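Local coordinates for protein catalase (Exiguobacterium oxidotolerans, PDB 2J2M) that catalyses the breakdown of hydrogen peroxide into water and oxygen at a buried haem group, at residues L131-I136 with T281-E286; E172-L177 with G422-V427; S197-K202 with S327-L332. All blocks are in the same frame, centred on the assembly; numbering follows the deposited sequence.

Contact 1 of 3, residues L131-I136 with T281-E286; sequences LPVFFI and TKDWFE. With HEM (protoporphyrin IX containing Fe), chain E.
Pro132 meets Asp283 with its ring: Pro132 CG lies 3.6 Å from Asp283 OD2, the proline carbons resting beside the carboxylate. A water joins the same two residues, donating to Pro132 O at 2.7 Å and to Asp283 OD1, an oxygen that also pairs with Arg216. Proline suits this buried place because it brings a compact apolar ring and has no backbone N-H in need of a partner. At Val133 the branch CG1 does the touching, 3.6 Å from Asp283 N, and chi1 of -57° puts it there, opposite the carbonyl carbon. Phe134 gives the contact two functions. Phe134 O lies 3.3 Å from the methyl CG2 of Thr281, and Thr281 CA makes a CA-H...O contact to that same Phe134 O (3.6 Å, 147° at the hydrogen). The hydroxyl of Thr281 turns elsewhere, to Asp279. The Phe134 ring, meanwhile, leads away to the haem: a vinyl group lies over one face toward the rim, haem CBB 3.2 Å from Phe134 CD2, while Phe135 CD1 sits 4.1 Å above the opposite face. Replacing Phe134 by an alanine would probably leave the vinyl without its aromatic wall and let the Phe135 ring turn more freely. Beyond it, the carbonyl of Phe135 and the amide of Ile136 border the Thr281 methyl, and Ile136 CG1 fills the ring edge of Phe134. The 131-136 loop thus lends Phe134 to the vinyl side of the catalase haem pocket, with the 281-286 loop packed behind it.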
# COMPACT_ATOMS: atom_id res chain seq x y z
N LEU A 131 -8.64 -8.81 -32.12
CA LEU A 131 -8.33 -10.08 -32.74
C LEU A 131 -9.15 -11.19 -32.08
O LEU A 131 -9.30 -11.19 -30.86
CB LEU A 131 -6.83 -10.36 -32.64
CG LEU A 131 -5.86 -9.32 -33.21
CD1 LEU A 131 -4.42 -9.82 -33.14
CD2 LEU A 131 -6.22 -8.92 -34.65
N PRO A 132 -9.72 -12.09 -32.90
CA PRO A 132 -10.75 -13.04 -32.49
C PRO A 132 -10.23 -14.29 -31.76
O PRO A 132 -11.05 -15.05 -31.22
CB PRO A 132 -11.42 -13.40 -33.82
CG PRO A 132 -10.31 -13.38 -34.80
CD PRO A 132 -9.40 -12.24 -34.34
N VAL A 133 -8.91 -14.47 -31.69
CA VAL A 133 -8.32 -15.61 -30.98
C VAL A 133 -7.20 -15.16 -30.04
O VAL A 133 -6.87 -13.96 -30.02
CB VAL A 133 -7.83 -16.71 -31.97
CG1 VAL A 133 -8.98 -17.18 -32.85
CG2 VAL A 133 -6.70 -16.19 -32.85
N PHE A 134 -6.66 -16.11 -29.26
CA PHE A 134 -5.51 -15.85 -28.39
C PHE A 134 -4.33 -16.81 -28.61
O PHE A 134 -4.47 -17.84 -29.30
CB PHE A 134 -5.92 -15.84 -26.90
CG PHE A 134 -5.16 -14.84 -26.09
CD1 PHE A 134 -4.31 -15.26 -25.08
CD2 PHE A 134 -5.26 -13.47 -26.37
CE1 PHE A 134 -3.58 -14.32 -24.30
CE2 PHE A 134 -4.53 -12.52 -25.64
CZ PHE A 134 -3.70 -12.96 -24.57
N PHE A 135 -3.17 -16.45 -28.06
CA PHE A 135 -1.94 -17.23 -28.24
C PHE A 135 -2.00 -18.57 -27.51
O PHE A 135 -1.35 -19.52 -27.92
CB PHE A 135 -0.68 -16.49 -27.76
CG PHE A 135 -0.46 -15.08 -28.34
CD1 PHE A 135 -1.06 -13.96 -27.76
CD2 PHE A 135 0.40 -14.89 -29.41
CE1 PHE A 135 -0.84 -12.68 -28.25
CE2 PHE A 135 0.65 -13.61 -29.90
CZ PHE A 135 0.02 -12.49 -29.32
N ILE A 136 -2.76 -18.63 -26.42
CA ILE A 136 -2.72 -19.73 -25.44
C ILE A 136 -4.15 -20.09 -25.01
O ILE A 136 -5.09 -19.35 -25.26
CB ILE A 136 -1.83 -19.37 -24.17
CG1 ILE A 136 -2.32 -18.10 -23.44
CG2 ILE A 136 -0.37 -19.19 -24.52
CD1 ILE A 136 -1.77 -17.96 -22.04
N THR A 281 -7.75 -20.49 -28.60
CA THR A 281 -6.93 -20.39 -29.82
C THR A 281 -7.77 -20.61 -31.06
O THR A 281 -7.23 -20.58 -32.19
CB THR A 281 -5.75 -21.40 -29.83
OG1 THR A 281 -6.26 -22.72 -29.62
CG2 THR A 281 -4.70 -21.09 -28.74
N LYS A 282 -9.09 -20.78 -30.87
CA LYS A 282 -10.01 -21.12 -31.97
C LYS A 282 -11.06 -20.04 -32.24
O LYS A 282 -11.60 -19.46 -31.33
CB LYS A 282 -10.72 -22.46 -31.70
CG LYS A 282 -9.77 -23.67 -31.59
CD LYS A 282 -8.94 -23.87 -32.88
CE LYS A 282 -8.02 -25.09 -32.83
NZ LYS A 282 -6.97 -25.01 -31.76
N ASP A 283 -11.31 -19.78 -33.52
CA ASP A 283 -12.32 -18.84 -33.98
C ASP A 283 -13.60 -19.58 -34.41
O ASP A 283 -13.57 -20.80 -34.66
CB ASP A 283 -11.79 -17.98 -35.13
CG ASP A 283 -12.63 -16.74 -35.37
OD1 ASP A 283 -13.63 -16.52 -34.65
OD2 ASP A 283 -12.30 -15.95 -36.28
N TRP A 284 -14.71 -18.83 -34.43
CA TRP A 284 -16.00 -19.32 -34.92
C TRP A 284 -16.25 -18.50 -36.13
O TRP A 284 -16.69 -17.35 -36.01
CB TRP A 284 -17.15 -19.06 -33.96
CG TRP A 284 -17.15 -19.80 -32.69
CD1 TRP A 284 -16.16 -20.62 -32.19
CD2 TRP A 284 -18.18 -19.77 -31.71
NE1 TRP A 284 -16.53 -21.10 -30.95
CE2 TRP A 284 -17.77 -20.60 -30.63
CE3 TRP A 284 -19.44 -19.15 -31.64
CZ2 TRP A 284 -18.56 -20.80 -29.50
CZ3 TRP A 284 -20.22 -19.35 -30.51
CH2 TRP A 284 -19.77 -20.16 -29.45
N PHE A 285 -15.97 -19.07 -37.28
CA PHE A 285 -16.11 -18.36 -38.54
C PHE A 285 -17.56 -17.97 -38.76
O PHE A 285 -18.46 -18.74 -38.43
CB PHE A 285 -15.58 -19.22 -39.69
CG PHE A 285 -14.12 -19.56 -39.58
CD1 PHE A 285 -13.70 -20.89 -39.67
CD2 PHE A 285 -13.15 -18.57 -39.40
CE1 PHE A 285 -12.32 -21.22 -39.61
CE2 PHE A 285 -11.79 -18.90 -39.32
CZ PHE A 285 -11.37 -20.23 -39.43
N GLU A 286 -17.78 -16.75 -39.26
CA GLU A 286 -19.14 -16.25 -39.50
C GLU A 286 -19.86 -17.19 -40.46
O GLU A 286 -21.08 -17.35 -40.39
CB GLU A 286 -19.13 -14.81 -40.05
CG GLU A 286 -20.54 -14.30 -40.38
CD GLU A 286 -20.61 -12.80 -40.64
OE1 GLU A 286 -19.56 -12.18 -40.87
OE2 GLU A 286 -21.73 -12.25 -40.62
CHA HEM E . -5.92 -6.42 -18.90
CHB HEM E . -7.84 -8.55 -22.85
CHC HEM E . -6.12 -12.79 -21.32
CHD HEM E . -4.83 -10.82 -17.11
C1A HEM E . -6.63 -6.62 -20.08
C2A HEM E . -7.38 -5.63 -20.84
C3A HEM E . -7.91 -6.22 -21.93
C4A HEM E . -7.51 -7.61 -21.91
CMA HEM E . -8.79 -5.60 -23.04
CAA HEM E . -7.51 -4.14 -20.43
CBA HEM E . -8.75 -3.84 -19.58
CGA HEM E . -8.75 -2.35 -19.32
O1A HEM E . -8.56 -1.92 -18.16
O2A HEM E . -8.93 -1.58 -20.31
C1B HEM E . -7.60 -9.90 -22.76
C2B HEM E . -8.17 -10.94 -23.60
C3B HEM E . -7.68 -12.10 -23.16
C4B HEM E . -6.80 -11.83 -22.05
CMB HEM E . -9.20 -10.75 -24.75
CAB HEM E . -8.00 -13.51 -23.68
CBB HEM E . -8.10 -13.77 -24.98
C1C HEM E . -5.70 -12.68 -20.02
C2C HEM E . -5.35 -13.76 -19.12
C3C HEM E . -5.00 -13.19 -17.95
C4C HEM E . -5.12 -11.75 -18.09
CMC HEM E . -5.41 -15.29 -19.43
CAC HEM E . -4.52 -13.89 -16.66
CBC HEM E . -5.37 -14.51 -15.83
C1D HEM E . -4.95 -9.45 -17.18
C2D HEM E . -4.61 -8.54 -16.11
C3D HEM E . -4.97 -7.16 -16.66
C4D HEM E . -5.48 -7.38 -18.01
CMD HEM E . -4.06 -8.90 -14.69
CAD HEM E . -4.83 -5.80 -15.95
CBD HEM E . -6.23 -5.38 -15.51
CGD HEM E . -6.20 -4.23 -14.52
O1D HEM E . -5.12 -3.84 -13.97
O2D HEM E . -7.30 -3.70 -14.25
NA HEM E . -6.75 -7.81 -20.77
NB HEM E . -6.77 -10.48 -21.82
NC HEM E . -5.55 -11.48 -19.36
ND HEM E . -5.46 -8.74 -18.26
FE HEM E . -6.39 -9.66 -19.90
O HOH W 1 -13.52 -15.75 -31.88

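Contact 2 of 3, residues E172-L177 with G422-V427; sequences ESTNML and GQAGEV
The N-terminal turns of helices 174-180 and 422-430 come together closely, with Asn175 CA only 4.1 Å from Ala424 CA. Such an approach needs a small residue, and Ala424 provides it: Ala424 CB lies 3.6 Å from the backbone N of Asn175, with no longer side chain to hold the helices apart. Thr174 adds its methyl, CG2 reaching Ala424 CB at 3.9 Å, while its hydroxyl bonds back to Pro171 O. Ala424 also touches Ala466 of helix 453-466. Asn175 carries the polar part. With CG opposite the backbone N (chi1 -155°), its amide reaches toward the other helix. Asn175 ND2 makes a weak hydrogen bond to Gln423 OE1 (3.3 Å, 129° at the hydrogen), the two amide planes being turned 67° apart; its stronger partner is Thr281 O, just as Gln423 OE1 accepts from Asp283 N. The other end of the amide fares differently. Asn175 OD1 lies against Ala424 CA, at 3.3 Å, and against the methyl CG2 of Val427, equally near. This buried oxygen has no polar partner in the model, whereas ND2 is satisfied, chiefly by Thr281 O. This join of a helix in the catalase core to the first of the four C-terminal helices is characteristic of the catalase fold, whose helical C-terminal region packs against the haem-bearing core.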
# COMPACT_ATOMS: atom_id res chain seq x y z
N GLU A 172 0.21 -24.08 -30.03
CA GLU A 172 -1.18 -23.55 -30.11
C GLU A 172 -1.26 -22.05 -30.47
O GLU A 172 -2.31 -21.55 -30.87
CB GLU A 172 -1.99 -23.83 -28.82
CG GLU A 172 -1.55 -23.03 -27.55
CD GLU A 172 -0.46 -23.74 -26.75
OE1 GLU A 172 -0.37 -23.51 -25.52
OE2 GLU A 172 0.31 -24.54 -27.34
N SER A 173 -0.14 -21.35 -30.32
CA SER A 173 -0.05 -19.93 -30.63
C SER A 173 -0.05 -19.62 -32.13
O SER A 173 -0.13 -18.44 -32.52
CB SER A 173 1.24 -19.38 -30.05
OG SER A 173 2.29 -19.92 -30.80
N THR A 174 0.03 -20.65 -32.96
CA THR A 174 0.14 -20.49 -34.40
C THR A 174 -1.00 -19.64 -34.98
O THR A 174 -0.75 -18.63 -35.62
CB THR A 174 0.24 -21.89 -35.09
OG1 THR A 174 1.26 -22.66 -34.44
CG2 THR A 174 0.60 -21.79 -36.54
N ASN A 175 -2.24 -20.03 -34.74
CA ASN A 175 -3.41 -19.27 -35.16
C ASN A 175 -3.38 -17.77 -34.84
O ASN A 175 -3.69 -16.96 -35.70
CB ASN A 175 -4.68 -19.92 -34.58
CG ASN A 175 -5.92 -19.63 -35.41
OD1 ASN A 175 -5.83 -19.24 -36.56
ND2 ASN A 175 -7.09 -19.84 -34.82
N MET A 176 -3.04 -17.40 -33.60
CA MET A 176 -2.91 -16.00 -33.20
C MET A 176 -1.79 -15.30 -33.98
O MET A 176 -1.94 -14.16 -34.49
CB MET A 176 -2.64 -15.93 -31.68
CG MET A 176 -2.63 -14.51 -31.07
SD MET A 176 -4.01 -13.45 -31.57
CE MET A 176 -3.96 -12.33 -30.16
N LEU A 177 -0.66 -16.00 -34.12
CA LEU A 177 0.42 -15.50 -34.94
C LEU A 177 -0.08 -15.15 -36.34
O LEU A 177 0.30 -14.11 -36.85
CB LEU A 177 1.58 -16.50 -34.95
CG LEU A 177 2.76 -16.35 -33.95
CD1 LEU A 177 2.51 -15.51 -32.69
CD2 LEU A 177 3.27 -17.70 -33.56
N GLY A 422 -4.43 -26.74 -37.76
CA GLY A 422 -5.48 -26.93 -38.74
C GLY A 422 -6.26 -25.66 -38.97
O GLY A 422 -6.42 -25.22 -40.11
N GLN A 423 -6.75 -25.06 -37.88
CA GLN A 423 -7.54 -23.84 -38.05
C GLN A 423 -6.69 -22.64 -38.50
O GLN A 423 -7.13 -21.82 -39.33
CB GLN A 423 -8.39 -23.51 -36.82
CG GLN A 423 -9.34 -22.37 -37.18
CD GLN A 423 -10.31 -22.00 -36.10
OE1 GLN A 423 -10.07 -21.05 -35.35
NE2 GLN A 423 -11.43 -22.71 -36.03
N ALA A 424 -5.47 -22.56 -37.95
CA ALA A 424 -4.47 -21.59 -38.39
C ALA A 424 -4.29 -21.63 -39.91
O ALA A 424 -4.27 -20.58 -40.57
CB ALA A 424 -3.15 -21.85 -37.70
N GLY A 425 -4.18 -22.84 -40.46
CA GLY A 425 -4.12 -23.02 -41.92
C GLY A 425 -5.33 -22.46 -42.63
O GLY A 425 -5.18 -21.70 -43.58
N GLU A 426 -6.52 -22.84 -42.18
CA GLU A 426 -7.78 -22.30 -42.73
C GLU A 426 -7.80 -20.78 -42.68
O GLU A 426 -8.17 -20.14 -43.66
CB GLU A 426 -9.00 -22.83 -41.97
CG GLU A 426 -9.20 -24.35 -42.05
CD GLU A 426 -10.31 -24.81 -41.14
OE1 GLU A 426 -11.49 -24.63 -41.51
OE2 GLU A 426 -10.00 -25.35 -40.04
N VAL A 427 -7.39 -20.20 -41.55
CA VAL A 427 -7.27 -18.74 -41.43
C VAL A 427 -6.33 -18.19 -42.50
O VAL A 427 -6.68 -17.22 -43.18
CB VAL A 427 -6.84 -18.24 -40.00
CG1 VAL A 427 -6.49 -16.74 -40.02
CG2 VAL A 427 -7.94 -18.53 -38.95

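Contact 3 of 3, residues S197-K202 with S327-L332; sequences SVHSFK and SEDKLL. With HEM (protoporphyrin IX containing Fe), chain E.
His199 and Asp329 meet where the N-cap of helix 330-346 packs against the run into strand 201-204 of the catalase beta-barrel. This is the tight part. His199 ND1 donates to Asp329 OD2 (3.1 Å, 154° at the hydrogen), the oxygen lying near the ring plane while the carboxylate stands at 89° to it. Leu332 CB covers one imidazole face, 3.6 Å from the His199 ring centroid in a CH-pi contact, and Leu331 CD2 closes the edge near CE1. The same ring borders the haem, His199 NE2 lying 3.5 Å from haem CAB, and Leu331 CD1 touches a haem methyl. Packing is looser at the partly exposed Phe201. Leu332 CD2 lies over a face of its ring, offset toward the rim, in a longer CH-pi contact, and Leu332 CD1 meets Phe201 CZ at 3.8 Å. Lys202 and Glu328 form a buried polar link, a salt bridge from Lys202 NZ to Glu328 OE2 at 3.0 Å; NZ is also hydrogen-bonded to Gln403 OE1, and Glu328 OE1 to Tyr212 OH. Ser327 OG gives a short bond to Ser200 O, 2.5 Å, from above the carbonyl plane. Asp329 suits the cap position because its OD1 takes two amides: Leu331 N lies 2.9 Å from Asp329 OD1, nearly along the C-O axis, and Leu332 N comes from above the carboxylate plane.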
# COMPACT_ATOMS: atom_id res chain seq x y z
N SER A 197 -15.11 -11.12 -28.19
CA SER A 197 -15.06 -11.71 -26.83
C SER A 197 -13.91 -12.70 -26.72
O SER A 197 -13.38 -12.94 -25.63
CB SER A 197 -16.38 -12.39 -26.47
OG SER A 197 -16.73 -13.35 -27.44
N VAL A 198 -13.53 -13.24 -27.88
CA VAL A 198 -12.54 -14.32 -28.00
C VAL A 198 -13.03 -15.65 -27.39
O VAL A 198 -13.04 -16.68 -28.08
CB VAL A 198 -11.12 -13.88 -27.48
CG1 VAL A 198 -10.13 -15.08 -27.45
CG2 VAL A 198 -10.60 -12.73 -28.34
N HIS A 199 -13.41 -15.63 -26.10
CA HIS A 199 -14.03 -16.78 -25.42
C HIS A 199 -15.52 -16.91 -25.75
O HIS A 199 -16.18 -15.93 -26.08
CB HIS A 199 -13.92 -16.65 -23.90
CG HIS A 199 -12.59 -16.15 -23.41
ND1 HIS A 199 -11.44 -16.92 -23.46
CD2 HIS A 199 -12.24 -14.98 -22.84
CE1 HIS A 199 -10.44 -16.23 -22.95
NE2 HIS A 199 -10.90 -15.04 -22.57
N SER A 200 -16.03 -18.14 -25.62
CA SER A 200 -17.44 -18.37 -25.49
C SER A 200 -17.81 -18.02 -24.05
O SER A 200 -16.98 -18.17 -23.13
CB SER A 200 -17.80 -19.83 -25.76
OG SER A 200 -17.08 -20.70 -24.88
N PHE A 201 -19.03 -17.53 -23.89
CA PHE A 201 -19.67 -17.41 -22.59
C PHE A 201 -20.96 -18.22 -22.62
O PHE A 201 -21.28 -18.87 -23.64
CB PHE A 201 -19.97 -15.94 -22.27
CG PHE A 201 -18.75 -15.14 -21.96
CD1 PHE A 201 -18.39 -14.87 -20.65
CD2 PHE A 201 -17.91 -14.69 -22.98
CE1 PHE A 201 -17.23 -14.15 -20.36
CE2 PHE A 201 -16.76 -13.97 -22.68
CZ PHE A 201 -16.44 -13.71 -21.37
N LYS A 202 -21.67 -18.20 -21.49
CA LYS A 202 -22.98 -18.85 -21.41
C LYS A 202 -24.05 -17.79 -21.21
O LYS A 202 -23.92 -16.90 -20.36
CB LYS A 202 -23.02 -19.86 -20.27
CG LYS A 202 -22.24 -21.14 -20.53
CD LYS A 202 -22.09 -21.98 -19.26
CE LYS A 202 -21.73 -23.43 -19.62
NZ LYS A 202 -21.73 -24.40 -18.50
N SER A 327 -18.01 -19.47 -19.55
CA SER A 327 -17.78 -20.80 -20.04
C SER A 327 -16.61 -21.47 -19.32
O SER A 327 -15.78 -20.80 -18.68
CB SER A 327 -17.55 -20.79 -21.54
OG SER A 327 -16.28 -20.24 -21.84
N GLU A 328 -16.54 -22.80 -19.47
CA GLU A 328 -15.46 -23.64 -18.98
C GLU A 328 -14.09 -23.34 -19.65
O GLU A 328 -13.04 -23.78 -19.16
CB GLU A 328 -15.84 -25.12 -19.14
CG GLU A 328 -17.15 -25.56 -18.44
CD GLU A 328 -18.41 -25.52 -19.34
OE1 GLU A 328 -18.44 -24.85 -20.39
OE2 GLU A 328 -19.40 -26.19 -18.97
N ASP A 329 -14.09 -22.57 -20.73
CA ASP A 329 -12.84 -22.07 -21.37
C ASP A 329 -11.71 -21.86 -20.34
O ASP A 329 -11.85 -21.02 -19.44
CB ASP A 329 -13.13 -20.79 -22.17
CG ASP A 329 -11.91 -20.27 -22.96
OD1 ASP A 329 -10.79 -20.27 -22.41
OD2 ASP A 329 -12.08 -19.83 -24.14
N LYS A 330 -10.62 -22.62 -20.46
CA LYS A 330 -9.57 -22.59 -19.41
C LYS A 330 -8.71 -21.32 -19.37
O LYS A 330 -8.09 -21.02 -18.35
CB LYS A 330 -8.70 -23.86 -19.44
CG LYS A 330 -9.43 -25.07 -18.87
CD LYS A 330 -8.52 -26.27 -18.73
CE LYS A 330 -8.97 -27.38 -19.69
NZ LYS A 330 -8.40 -28.71 -19.33
N LEU A 331 -8.67 -20.58 -20.46
CA LEU A 331 -8.02 -19.29 -20.41
C LEU A 331 -8.96 -18.28 -19.68
O LEU A 331 -8.54 -17.59 -18.75
CB LEU A 331 -7.65 -18.84 -21.82
CG LEU A 331 -6.75 -17.60 -21.95
CD1 LEU A 331 -5.30 -17.92 -21.58
CD2 LEU A 331 -6.88 -17.01 -23.37
N LEU A 332 -10.24 -18.28 -20.04
CA LEU A 332 -11.23 -17.39 -19.43
C LEU A 332 -11.34 -17.60 -17.92
O LEU A 332 -11.44 -16.63 -17.14
CB LEU A 332 -12.61 -17.61 -20.07
CG LEU A 332 -13.82 -16.95 -19.42
CD1 LEU A 332 -13.69 -15.40 -19.36
CD2 LEU A 332 -15.12 -17.39 -20.10
CHA HEM E . -5.92 -6.42 -18.90
CHB HEM E . -7.84 -8.55 -22.85
CHC HEM E . -6.12 -12.79 -21.32
CHD HEM E . -4.83 -10.82 -17.11
C1A HEM E . -6.63 -6.62 -20.08
C2A HEM E . -7.38 -5.63 -20.84
C3A HEM E . -7.91 -6.22 -21.93
C4A HEM E . -7.51 -7.61 -21.91
CMA HEM E . -8.79 -5.60 -23.04
CAA HEM E . -7.51 -4.14 -20.43
CBA HEM E . -8.75 -3.84 -19.58
CGA HEM E . -8.75 -2.35 -19.32
O1A HEM E . -8.56 -1.92 -18.16
O2A HEM E . -8.93 -1.58 -20.31
C1B HEM E . -7.60 -9.90 -22.76
C2B HEM E . -8.17 -10.94 -23.60
C3B HEM E . -7.68 -12.10 -23.16
C4B HEM E . -6.80 -11.83 -22.05
CMB HEM E . -9.20 -10.75 -24.75
CAB HEM E . -8.00 -13.51 -23.68
CBB HEM E . -8.10 -13.77 -24.98
C1C HEM E . -5.70 -12.68 -20.02
C2C HEM E . -5.35 -13.76 -19.12
C3C HEM E . -5.00 -13.19 -17.95
C4C HEM E . -5.12 -11.75 -18.09
CMC HEM E . -5.41 -15.29 -19.43
CAC HEM E . -4.52 -13.89 -16.66
CBC HEM E . -5.37 -14.51 -15.83
C1D HEM E . -4.95 -9.45 -17.18
C2D HEM E . -4.61 -8.54 -16.11
C3D HEM E . -4.97 -7.16 -16.66
C4D HEM E . -5.48 -7.38 -18.01
CMD HEM E . -4.06 -8.90 -14.69
CAD HEM E . -4.83 -5.80 -15.95
CBD HEM E . -6.23 -5.38 -15.51
CGD HEM E . -6.20 -4.23 -14.52
O1D HEM E . -5.12 -3.84 -13.97
O2D HEM E . -7.30 -3.70 -14.25
NA HEM E . -6.75 -7.81 -20.77
NB HEM E . -6.77 -10.48 -21.82
NC HEM E . -5.55 -11.48 -19.36
ND HEM E . -5.46 -8.74 -18.26
FE HEM E . -6.39 -9.66 -19.90

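All three contacts are buried, yet their chemistry shifts with place. Contacts 1 and 3 both line the haem pocket and adjoin each other: Leu331 CD2 touches Phe134 CD1, an apolar surface shared by loop and helix start, and Val198 CG2 packs on the loop backbone at the carbonyl of Leu131. Contact 3 adds a salt bridge, a His-carboxylate hydrogen bond and a helix cap, and a second subunit reaches its Glu328 end. Contact 2 lies furthest from the chain's centre, some 18 Å from contact 3 between centres, and touches no haem; it joins two helices through small residues and amides. Contact 1 bridges them, its 281-286 loop giving backbone partners to the amides of contact 2.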